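PDB 3W5N: alpha-L-rhamnosidase from Streptomyces avermitilis, which hydrolyses terminal alpha-L-rhamnose from flavonoid glycosides such as naringin, rutin and hesperidin and from the arabinogalactan-protein gum arabic. Local coordinates for residues A[739-744]-A[755-760]; A[745-750]-A[849-854]; A[678-683]-A[690-695]; A[643-648]-A[699-704]. One frame throughout, in Å; residues are numbered along the deposited sequence.

Overall arrangement
All four contacts belong to the helical catalytic domain, a six-hairpin glycosidase fold of the (alpha/alpha)6 type, and all touch the same bound rhamnose. Contact 4 comes first along the chain and packs helix 641-654 against helix 698-710. Contact 3 is nested inside the loop that contact 4 closes; their centres are about 11 Å apart. Contacts 1 and 2 follow, with alternating segments: 739-750 is a continuous run in the loop between helices 713-732 and 756-777. Their centres lie about 13 Å apart. Contacts 1 and 4 are the most distant pair, about 19 Å between centres. Together the loops of contacts 1 to 3 and the start of helix 641-654 wall the sugar pocket.

Contact 1. Residues A[739-744]-A[755-760]; sequences RPADGY and PKDVIA. With RAM (alpha-L-rhamnopyranose), chain C.
Lys756 reaches across to Gly743, where its NZ gives a hydrogen bond of 2.8 Å to Gly743 O. The ammonium meets this oxygen nearly end-on, with a C=O...N angle of 168°. The lysine chain is extended beyond CG (chi2 175°), which carries NZ along the loop, while its CB packs on Ala741. Water 3 accepts from NZ and donates to Tyr744 O. Water 2 joins Asp742 O to Lys756 O. At the other end, Arg739 CB lies 3.4 Å from Ala760 CB, a close methylene-to-methyl contact. Water 1 sits at the edge of the Arg739 guanidinium, accepts from NE at 2.7 Å and donates to Ala760 O. Arg739 NH1 is held by His733 O. Between these ends, Ala741 is the centre of an inverse gamma turn and packs on Asp757, whose OD2 forms a salt bridge with Lys808.

Tyr744 offers one ring face to the rhamnose methyl: C6 lies 3.6 Å from CD1 and over the ring centre, a CH-pi arrangement. Asp680 holds the Tyr744 hydroxyl. The contact thus folds the loop after helix 713-732 back over the first turn of helix 756-777, whose far side packs on helix 783-800.

Contact 2. Residues A[745-750]-A[849-854]; sequences GDWLNV and TGFLGT. With RAM (alpha-L-rhamnopyranose), chain C.
Asp746 grips the backbone of 850-853 with both carboxylate oxygens. The two segments are loops of the six-hairpin glycosidase domain, and residues 746-749 form a type II beta turn. Asp746 OD1 accepts from two amides: Leu852 N at 2.9 Å, nearly along the C-O axis, and Gly853 N at 2.9 Å, from above the carboxylate plane. The Gly853 bond is the straighter, with an N-H...O angle of 163°. Asp746 OD2 takes Gly850 N at 2.8 Å, from the other face of the carboxylate than Gly853 N, and a further bond from Ser813 OG. The side chain is turned to these amides with CG opposite the backbone N (chi1 -169°). Several donors would probably favour the charged carboxylate. Phe851 N binds Trp747 O at 2.8 Å in the carbonyl plane. Within the turn, Asp746 O accepts from both Asn749 N and Asn749 ND2. Asn749 ND2 also bonds Glu753 OE1, and its OD1 accepts from Asp752 N. Gly850 O likewise takes Thr854 N and Thr854 OG1, and the latter hydroxyl accepts from Thr849 OG1.

The aromatic end faces the sugar. Trp747 turns its edge to the face of Phe851 in a T-shaped pair, planes at 76°. Leu748 CD1 also touches Phe851, at CE1. The sugar methyl C6 lies over one face of Trp747, while rhamnose O3 comes to the edge of Phe851, 3.5 Å from its CE2.

Contact 3. Residues A[678-683]-A[690-695]; sequences FTDVAP and NGVAGW. With RAM (alpha-L-rhamnopyranose), chain C.
The indole of Trp695 meets Asp680 and the sugar at its edge. Asp680 O lies near the ring plane, 4.1 Å from Trp695 CD1. Rhamnose O4 also lies in the plane and takes the indole N-H: Trp695 NE1 to O4 is 3.0 Å, with an N-H...O angle of 145°. The Tyr744 ring packs against Trp695 with its plane turned by about 50°.

The side chains of Asp680 and Val692 cross at about a right angle. Asp680 OD1 comes within 3.2 Å of Val692 CG2. Asp680 CG lies beside the backbone N (chi1 -67°), and this points the carboxylate back to the 690-692 backbone. OD2 is fixed by the hydroxyl of Tyr744. OD1 accepts from water 4, which also donates to Phe678 O and accepts from Val692 N. This one water therefore ties both segments together.

The two segments lie in the long loop between helices 658-671 and 698-710 of the six-hairpin domain. A single beta bridge pairs Thr679 with Asn690. On one side of the bridge Gly691 N gives a bond to Phe678 O, 3.0 Å and almost straight; on the other the backbones of Asp680 and Gly689 are bonded. Asn690 CB packs on the same Phe678 oxygen and on Thr679 CA. On the 678-683 side, Thr679 OG1 donates to Val681 O at 2.7 Å, from above the carbonyl plane. Further on, Trp664 NE1 binds Ala682 O.

Contact 4. Residues A[643-648]-A[699-704]; sequences DINVFA and GVTVPW. With RAM (alpha-L-rhamnopyranose), chain C.
Asn645 and Thr701 meet because of their first torsions. Asn645 carries CG opposite its backbone N (chi1 164°), which swings the amide toward helix 698-710. In Thr701, OG1 stands between the backbone N and the carbonyl carbon (chi1 63°) and faces that amide. The two side chains cross at about a right angle. Thr701 OG1 donates to Asn645 OD1 at 2.7 Å. The hydroxyl reaches the oxygen from above the amide carbonyl plane.

Beside this bond Val702 CG2 packs on the first helix. It lies 4.2 Å from Ala648 CB and about as far from Asn645 CA. It also touches Ile644 O, at 4.1 Å. Water 5 gives a firm bond of 2.7 Å to Asn645 O and a weak one to Thr701 O, so it bridges the two backbones. The two segments run in the same general direction, their axes 8.9 Å apart at closest approach and inclined by 28°. Both belong to the helical barrel of the catalytic domain, where helices 713-732 and 756-777 cover Val700 of the second helix.

The first helix also presents Asp643 to the sugar. Its OD1 accepts from rhamnose O4 at 2.6 Å, and its OD2 from O3 at 2.7 Å. Asp643 thus reads two adjacent hydroxyls with one carboxylate.

The Asn645 amide is bonded at both ends: OD1 holds Thr701, while ND2 gives bonds to Gly694 O and Tyr763 OH. This probably fixes the amide orientation in a buried place, linking the sugar-binding helix to the backbone just before Trp695.

Contact 1. Residues A[739-744]-A[755-760]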
# COMPACT_ATOMS: atom_id res chain seq x y z
N ARG A 739 28.72 -11.04 -10.59
CA ARG A 739 27.87 -9.89 -10.93
C ARG A 739 28.58 -8.58 -10.57
O ARG A 739 29.35 -8.57 -9.59
CB ARG A 739 26.55 -10.01 -10.19
CG ARG A 739 25.65 -11.11 -10.73
CD ARG A 739 24.72 -10.58 -11.80
NE ARG A 739 23.73 -9.66 -11.25
CZ ARG A 739 23.20 -8.63 -11.92
NH1 ARG A 739 23.57 -8.36 -13.16
NH2 ARG A 739 22.29 -7.86 -11.33
N PRO A 740 28.31 -7.49 -11.31
CA PRO A 740 28.88 -6.15 -11.03
C PRO A 740 28.61 -5.64 -9.61
O PRO A 740 27.63 -6.03 -8.98
CB PRO A 740 28.14 -5.24 -12.02
CG PRO A 740 27.69 -6.12 -13.12
CD PRO A 740 27.40 -7.46 -12.48
N ALA A 741 29.48 -4.75 -9.11
CA ALA A 741 29.24 -4.12 -7.83
C ALA A 741 28.29 -2.92 -8.03
O ALA A 741 28.69 -1.77 -7.91
CB ALA A 741 30.55 -3.70 -7.17
N ASP A 742 27.04 -3.23 -8.34
CA ASP A 742 25.99 -2.24 -8.58
C ASP A 742 24.81 -2.57 -7.66
O ASP A 742 24.68 -3.70 -7.19
CB ASP A 742 25.47 -2.32 -10.02
CG ASP A 742 26.52 -1.99 -11.07
OD1 ASP A 742 27.53 -1.35 -10.72
OD2 ASP A 742 26.32 -2.38 -12.25
N GLY A 743 23.94 -1.58 -7.48
CA GLY A 743 22.68 -1.77 -6.76
C GLY A 743 22.63 -1.01 -5.45
O GLY A 743 23.55 -0.24 -5.12
N TYR A 744 21.56 -1.22 -4.69
CA TYR A 744 21.40 -0.57 -3.39
C TYR A 744 22.26 -1.21 -2.30
O TYR A 744 22.62 -0.55 -1.32
CB TYR A 744 19.92 -0.52 -2.96
CG TYR A 744 19.03 0.12 -3.99
CD1 TYR A 744 19.07 1.51 -4.20
CD2 TYR A 744 18.14 -0.64 -4.74
CE1 TYR A 744 18.25 2.11 -5.15
CE2 TYR A 744 17.32 -0.05 -5.70
CZ TYR A 744 17.38 1.32 -5.90
OH TYR A 744 16.57 1.89 -6.86
N PRO A 755 30.54 -5.10 0.18
CA PRO A 755 30.80 -4.98 -1.27
C PRO A 755 29.60 -5.47 -2.09
O PRO A 755 29.05 -6.54 -1.82
CB PRO A 755 32.01 -5.89 -1.48
CG PRO A 755 32.73 -5.83 -0.17
CD PRO A 755 31.66 -5.76 0.88
N LYS A 756 29.20 -4.66 -3.07
CA LYS A 756 27.96 -4.90 -3.81
C LYS A 756 28.07 -6.06 -4.77
O LYS A 756 27.06 -6.67 -5.12
CB LYS A 756 27.50 -3.62 -4.52
CG LYS A 756 27.07 -2.53 -3.55
CD LYS A 756 26.75 -1.23 -4.27
CE LYS A 756 26.20 -0.20 -3.31
NZ LYS A 756 25.85 1.04 -4.06
N ASP A 757 29.30 -6.38 -5.20
CA ASP A 757 29.53 -7.57 -6.04
C ASP A 757 29.35 -8.88 -5.24
O ASP A 757 28.85 -9.88 -5.79
CB ASP A 757 30.91 -7.52 -6.73
CG ASP A 757 32.05 -7.27 -5.74
OD1 ASP A 757 31.88 -6.51 -4.77
OD2 ASP A 757 33.14 -7.84 -5.95
N VAL A 758 29.73 -8.87 -3.96
CA VAL A 758 29.47 -10.02 -3.08
C VAL A 758 27.95 -10.21 -2.98
O VAL A 758 27.43 -11.31 -3.20
CB VAL A 758 30.08 -9.83 -1.68
CG1 VAL A 758 29.71 -10.97 -0.75
CG2 VAL A 758 31.60 -9.72 -1.78
N ILE A 759 27.24 -9.12 -2.69
CA ILE A 759 25.77 -9.14 -2.61
C ILE A 759 25.14 -9.63 -3.92
O ILE A 759 24.28 -10.53 -3.92
CB ILE A 759 25.18 -7.75 -2.29
CG1 ILE A 759 25.69 -7.19 -0.94
CG2 ILE A 759 23.65 -7.78 -2.33
CD1 ILE A 759 25.35 -7.98 0.30
N ALA A 760 25.54 -9.02 -5.03
CA ALA A 760 24.93 -9.32 -6.32
C ALA A 760 25.14 -10.78 -6.75
O ALA A 760 24.22 -11.44 -7.23
CB ALA A 760 25.46 -8.38 -7.38
C1 RAM C . 14.10 4.04 -0.29
C2 RAM C . 12.77 3.26 -0.28
C3 RAM C . 12.99 1.77 0.05
C4 RAM C . 14.35 1.18 -0.36
C5 RAM C . 14.92 2.03 -1.46
C6 RAM C . 16.25 1.40 -1.90
O1 RAM C . 13.97 5.27 -1.02
O2 RAM C . 11.86 3.93 0.63
O3 RAM C . 12.95 1.54 1.46
O4 RAM C . 14.27 -0.18 -0.83
O5 RAM C . 15.15 3.33 -0.93
O HOH W 1 22.43 -10.28 -8.97
O HOH W 2 24.47 -5.44 -4.93
O HOH W 3 23.84 2.01 -2.29

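Contact 2. Residues A[745-750]-A[849-854]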
# COMPACT_ATOMS: atom_id res chain seq x y z
N GLY A 745 22.60 -2.49 -2.47
CA GLY A 745 23.39 -3.22 -1.48
C GLY A 745 22.65 -3.44 -0.17
O GLY A 745 21.40 -3.46 -0.14
N ASP A 746 23.41 -3.60 0.92
CA ASP A 746 22.84 -3.79 2.24
C ASP A 746 22.39 -2.43 2.79
O ASP A 746 22.96 -1.89 3.75
CB ASP A 746 23.82 -4.49 3.19
CG ASP A 746 23.17 -4.94 4.48
OD1 ASP A 746 21.97 -5.32 4.48
OD2 ASP A 746 23.88 -4.95 5.52
N TRP A 747 21.34 -1.91 2.14
CA TRP A 747 20.80 -0.57 2.38
C TRP A 747 20.68 -0.23 3.85
O TRP A 747 20.12 -1.00 4.64
CB TRP A 747 19.42 -0.49 1.73
CG TRP A 747 18.82 0.89 1.53
CD1 TRP A 747 17.67 1.37 2.09
CD2 TRP A 747 19.31 1.93 0.65
NE1 TRP A 747 17.41 2.65 1.62
CE2 TRP A 747 18.41 3.01 0.75
CE3 TRP A 747 20.42 2.04 -0.20
CZ2 TRP A 747 18.57 4.19 0.01
CZ3 TRP A 747 20.59 3.21 -0.92
CH2 TRP A 747 19.67 4.27 -0.81
N LEU A 748 21.20 0.95 4.21
CA LEU A 748 21.05 1.49 5.57
C LEU A 748 21.68 0.64 6.68
O LEU A 748 21.21 0.62 7.81
CB LEU A 748 19.57 1.83 5.88
CG LEU A 748 18.98 2.93 4.97
CD1 LEU A 748 17.48 3.10 5.18
CD2 LEU A 748 19.68 4.26 5.19
N ASN A 749 22.76 -0.06 6.34
CA ASN A 749 23.61 -0.70 7.34
C ASN A 749 24.23 0.33 8.32
O ASN A 749 24.18 1.54 8.08
CB ASN A 749 24.69 -1.52 6.63
CG ASN A 749 25.59 -0.67 5.76
OD1 ASN A 749 26.51 -0.03 6.27
ND2 ASN A 749 25.34 -0.67 4.45
N VAL A 750 24.84 -0.13 9.40
CA VAL A 750 25.39 0.79 10.41
C VAL A 750 26.89 0.87 10.21
O VAL A 750 27.64 0.14 10.87
CB VAL A 750 25.03 0.35 11.85
CG1 VAL A 750 25.48 1.40 12.87
CG2 VAL A 750 23.53 0.13 11.99
N THR A 849 23.87 -4.73 10.60
CA THR A 849 23.26 -5.13 9.33
C THR A 849 22.23 -4.11 8.82
O THR A 849 21.53 -3.50 9.63
CB THR A 849 22.58 -6.51 9.48
OG1 THR A 849 21.72 -6.51 10.63
CG2 THR A 849 23.63 -7.59 9.67
N GLY A 850 22.15 -3.96 7.50
CA GLY A 850 21.11 -3.17 6.82
C GLY A 850 19.92 -4.01 6.35
O GLY A 850 19.63 -5.04 6.94
N PHE A 851 19.25 -3.58 5.28
CA PHE A 851 17.99 -4.22 4.83
C PHE A 851 18.12 -5.70 4.47
O PHE A 851 17.23 -6.49 4.75
CB PHE A 851 17.41 -3.48 3.61
CG PHE A 851 16.56 -2.28 3.95
CD1 PHE A 851 16.75 -1.56 5.13
CD2 PHE A 851 15.58 -1.84 3.06
CE1 PHE A 851 15.95 -0.45 5.43
CE2 PHE A 851 14.78 -0.72 3.35
CZ PHE A 851 14.98 -0.02 4.53
N LEU A 852 19.26 -6.05 3.88
CA LEU A 852 19.44 -7.40 3.34
C LEU A 852 19.96 -8.40 4.38
O LEU A 852 19.57 -9.58 4.36
CB LEU A 852 20.34 -7.37 2.11
CG LEU A 852 19.85 -6.64 0.85
CD1 LEU A 852 20.86 -6.86 -0.26
CD2 LEU A 852 18.46 -7.13 0.43
N GLY A 853 20.84 -7.92 5.25
CA GLY A 853 21.40 -8.73 6.34
C GLY A 853 20.44 -8.97 7.49
O GLY A 853 20.43 -10.06 8.06
N THR A 854 19.64 -7.97 7.84
CA THR A 854 18.83 -8.06 9.05
C THR A 854 17.85 -9.25 9.13
O THR A 854 17.75 -9.89 10.18
CB THR A 854 18.12 -6.72 9.37
OG1 THR A 854 19.14 -5.72 9.54
CG2 THR A 854 17.27 -6.83 10.67
C1 RAM C . 14.10 4.04 -0.29
C2 RAM C . 12.77 3.26 -0.28
C3 RAM C . 12.99 1.77 0.05
C4 RAM C . 14.35 1.18 -0.36
C5 RAM C . 14.92 2.03 -1.46
C6 RAM C . 16.25 1.40 -1.90
O1 RAM C . 13.97 5.27 -1.02
O2 RAM C . 11.86 3.93 0.63
O3 RAM C . 12.95 1.54 1.46
O4 RAM C . 14.27 -0.18 -0.83
O5 RAM C . 15.15 3.33 -0.93

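Contact 3. Residues A[678-683]-A[690-695]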
# COMPACT_ATOMS: atom_id res chain seq x y z
N PHE A 678 13.47 -7.78 -13.60
CA PHE A 678 12.48 -7.25 -12.66
C PHE A 678 12.88 -5.83 -12.26
O PHE A 678 14.07 -5.54 -12.05
CB PHE A 678 12.41 -8.11 -11.41
CG PHE A 678 11.75 -9.44 -11.62
CD1 PHE A 678 10.44 -9.52 -12.10
CD2 PHE A 678 12.43 -10.62 -11.33
CE1 PHE A 678 9.82 -10.75 -12.28
CE2 PHE A 678 11.81 -11.86 -11.50
CZ PHE A 678 10.50 -11.92 -11.99
N THR A 679 11.88 -4.96 -12.15
CA THR A 679 12.06 -3.55 -11.77
C THR A 679 12.30 -3.37 -10.27
O THR A 679 12.05 -4.27 -9.45
CB THR A 679 10.85 -2.71 -12.22
OG1 THR A 679 9.64 -3.32 -11.75
CG2 THR A 679 10.78 -2.64 -13.76
N ASP A 680 12.81 -2.19 -9.90
CA ASP A 680 13.07 -1.85 -8.50
C ASP A 680 11.75 -1.64 -7.75
O ASP A 680 11.64 -1.94 -6.56
CB ASP A 680 13.90 -0.58 -8.42
CG ASP A 680 15.34 -0.78 -8.97
OD1 ASP A 680 15.73 -1.92 -9.29
OD2 ASP A 680 16.06 0.23 -9.06
N VAL A 681 10.76 -1.09 -8.45
CA VAL A 681 9.40 -0.95 -7.89
C VAL A 681 8.33 -1.52 -8.83
O VAL A 681 8.50 -1.53 -10.06
CB VAL A 681 9.05 0.53 -7.53
CG1 VAL A 681 10.05 1.09 -6.51
CG2 VAL A 681 8.96 1.41 -8.78
N ALA A 682 7.22 -1.98 -8.25
CA ALA A 682 6.08 -2.43 -9.04
C ALA A 682 4.78 -2.11 -8.30
O ALA A 682 4.66 -2.42 -7.13
CB ALA A 682 6.17 -3.93 -9.31
N PRO A 683 3.80 -1.48 -8.98
CA PRO A 683 3.84 -0.97 -10.36
C PRO A 683 5.02 -0.04 -10.63
O PRO A 683 5.46 0.68 -9.75
CB PRO A 683 2.52 -0.20 -10.48
CG PRO A 683 1.59 -0.90 -9.54
CD PRO A 683 2.47 -1.27 -8.37
N ASN A 690 16.06 -1.04 -12.74
CA ASN A 690 15.76 -2.47 -12.74
C ASN A 690 17.04 -3.29 -12.63
O ASN A 690 18.14 -2.73 -12.66
CB ASN A 690 14.97 -2.86 -14.01
CG ASN A 690 15.75 -2.64 -15.29
OD1 ASN A 690 16.79 -3.27 -15.51
ND2 ASN A 690 15.24 -1.79 -16.17
N GLY A 691 16.89 -4.61 -12.48
CA GLY A 691 18.04 -5.52 -12.51
C GLY A 691 18.94 -5.43 -11.30
O GLY A 691 20.15 -5.70 -11.38
N VAL A 692 18.37 -5.07 -10.15
CA VAL A 692 19.11 -4.90 -8.92
C VAL A 692 19.01 -6.12 -8.00
O VAL A 692 17.90 -6.51 -7.59
CB VAL A 692 18.67 -3.63 -8.16
CG1 VAL A 692 19.34 -3.53 -6.79
CG2 VAL A 692 18.93 -2.39 -9.00
N ALA A 693 20.18 -6.67 -7.64
CA ALA A 693 20.29 -7.77 -6.68
C ALA A 693 19.68 -7.43 -5.34
O ALA A 693 19.98 -6.39 -4.77
CB ALA A 693 21.77 -8.13 -6.48
N GLY A 694 18.84 -8.33 -4.82
CA GLY A 694 18.15 -8.13 -3.53
C GLY A 694 16.83 -7.39 -3.69
O GLY A 694 16.03 -7.34 -2.77
N TRP A 695 16.64 -6.77 -4.85
CA TRP A 695 15.43 -6.01 -5.14
C TRP A 695 14.61 -6.84 -6.15
O TRP A 695 13.66 -7.49 -5.75
CB TRP A 695 15.77 -4.56 -5.60
CG TRP A 695 15.80 -3.60 -4.42
CD1 TRP A 695 14.89 -2.61 -4.15
CD2 TRP A 695 16.72 -3.59 -3.32
NE1 TRP A 695 15.21 -1.97 -2.98
CE2 TRP A 695 16.33 -2.56 -2.44
CE3 TRP A 695 17.88 -4.34 -3.01
CZ2 TRP A 695 17.02 -2.28 -1.26
CZ3 TRP A 695 18.57 -4.05 -1.84
CH2 TRP A 695 18.14 -3.03 -0.98
C1 RAM C . 14.10 4.04 -0.29
C2 RAM C . 12.77 3.26 -0.28
C3 RAM C . 12.99 1.77 0.05
C4 RAM C . 14.35 1.18 -0.36
C5 RAM C . 14.92 2.03 -1.46
C6 RAM C . 16.25 1.40 -1.90
O1 RAM C . 13.97 5.27 -1.02
O2 RAM C . 11.86 3.93 0.63
O3 RAM C . 12.95 1.54 1.46
O4 RAM C . 14.27 -0.18 -0.83
O5 RAM C . 15.15 3.33 -0.93
O HOH W 4 15.51 -4.62 -9.50

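Contact 4. Residues A[643-648]-A[699-704]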
# COMPACT_ATOMS: atom_id res chain seq x y z
N ASP A 643 12.18 -4.21 -0.15
CA ASP A 643 11.57 -4.16 1.18
C ASP A 643 10.65 -5.36 1.38
O ASP A 643 10.65 -5.97 2.44
CB ASP A 643 10.76 -2.87 1.37
CG ASP A 643 11.59 -1.61 1.12
OD1 ASP A 643 12.33 -1.56 0.11
OD2 ASP A 643 11.50 -0.66 1.95
N ILE A 644 9.87 -5.69 0.36
CA ILE A 644 8.95 -6.83 0.51
C ILE A 644 9.69 -8.18 0.43
O ILE A 644 9.30 -9.13 1.12
CB ILE A 644 7.69 -6.75 -0.40
CG1 ILE A 644 6.67 -7.83 -0.03
CG2 ILE A 644 8.07 -6.87 -1.88
CD1 ILE A 644 6.21 -7.83 1.42
N ASN A 645 10.76 -8.24 -0.36
CA ASN A 645 11.68 -9.41 -0.36
C ASN A 645 12.08 -9.74 1.08
O ASN A 645 11.87 -10.86 1.56
CB ASN A 645 12.93 -9.12 -1.22
CG ASN A 645 14.09 -10.09 -0.95
OD1 ASN A 645 13.88 -11.29 -0.77
ND2 ASN A 645 15.31 -9.57 -0.95
N VAL A 646 12.64 -8.76 1.77
CA VAL A 646 13.14 -9.02 3.11
C VAL A 646 12.01 -9.34 4.12
O VAL A 646 12.18 -10.18 4.98
CB VAL A 646 14.11 -7.91 3.61
CG1 VAL A 646 15.20 -7.62 2.58
CG2 VAL A 646 13.39 -6.64 3.97
N PHE A 647 10.86 -8.69 3.97
CA PHE A 647 9.80 -8.78 4.98
C PHE A 647 8.77 -9.89 4.74
O PHE A 647 8.06 -10.27 5.68
CB PHE A 647 9.09 -7.41 5.14
CG PHE A 647 8.08 -7.37 6.26
CD1 PHE A 647 8.49 -7.39 7.60
CD2 PHE A 647 6.71 -7.27 5.98
CE1 PHE A 647 7.57 -7.36 8.63
CE2 PHE A 647 5.77 -7.25 7.01
CZ PHE A 647 6.20 -7.28 8.35
N ALA A 648 8.71 -10.43 3.53
CA ALA A 648 7.65 -11.38 3.19
C ALA A 648 7.47 -12.58 4.13
O ALA A 648 6.35 -12.88 4.50
CB ALA A 648 7.71 -11.82 1.74
N GLY A 699 10.88 -11.28 -7.15
CA GLY A 699 10.13 -12.12 -8.10
C GLY A 699 10.34 -13.62 -7.92
O GLY A 699 9.53 -14.43 -8.39
N VAL A 700 11.43 -13.97 -7.26
CA VAL A 700 11.76 -15.34 -6.89
C VAL A 700 11.49 -15.64 -5.40
O VAL A 700 10.88 -16.68 -5.06
CB VAL A 700 13.25 -15.67 -7.20
CG1 VAL A 700 13.46 -17.18 -7.22
CG2 VAL A 700 13.70 -15.03 -8.52
N THR A 701 11.91 -14.73 -4.52
CA THR A 701 11.88 -14.98 -3.08
C THR A 701 10.47 -14.86 -2.50
O THR A 701 10.14 -15.53 -1.54
CB THR A 701 12.79 -14.03 -2.26
OG1 THR A 701 12.32 -12.69 -2.42
CG2 THR A 701 14.26 -14.11 -2.73
N VAL A 702 9.64 -14.01 -3.10
CA VAL A 702 8.27 -13.82 -2.56
C VAL A 702 7.35 -15.01 -2.90
O VAL A 702 6.61 -15.48 -2.03
CB VAL A 702 7.69 -12.43 -2.92
CG1 VAL A 702 6.26 -12.30 -2.39
CG2 VAL A 702 8.54 -11.34 -2.30
N PRO A 703 7.38 -15.51 -4.16
CA PRO A 703 6.61 -16.73 -4.45
C PRO A 703 7.07 -17.87 -3.56
O PRO A 703 6.24 -18.61 -3.03
CB PRO A 703 6.94 -17.01 -5.93
CG PRO A 703 7.24 -15.66 -6.50
CD PRO A 703 7.92 -14.90 -5.39
N TRP A 704 8.39 -17.98 -3.33
CA TRP A 704 8.88 -19.04 -2.45
C TRP A 704 8.40 -18.87 -0.99
O TRP A 704 8.00 -19.84 -0.34
CB TRP A 704 10.41 -19.18 -2.53
CG TRP A 704 10.89 -20.40 -1.80
CD1 TRP A 704 11.59 -20.45 -0.62
CD2 TRP A 704 10.68 -21.77 -2.21
NE1 TRP A 704 11.84 -21.76 -0.28
CE2 TRP A 704 11.29 -22.59 -1.22
CE3 TRP A 704 10.04 -22.37 -3.30
CZ2 TRP A 704 11.27 -24.00 -1.29
CZ3 TRP A 704 10.02 -23.78 -3.37
CH2 TRP A 704 10.64 -24.57 -2.37
C1 RAM C . 14.10 4.04 -0.29
C2 RAM C . 12.77 3.26 -0.28
C3 RAM C . 12.99 1.77 0.05
C4 RAM C . 14.35 1.18 -0.36
C5 RAM C . 14.92 2.03 -1.46
C6 RAM C . 16.25 1.40 -1.90
O1 RAM C . 13.97 5.27 -1.02
O2 RAM C . 11.86 3.93 0.63
O3 RAM C . 12.95 1.54 1.46
O4 RAM C . 14.27 -0.18 -0.83
O5 RAM C . 15.15 3.33 -0.93
O HOH W 5 10.74 -13.02 0.51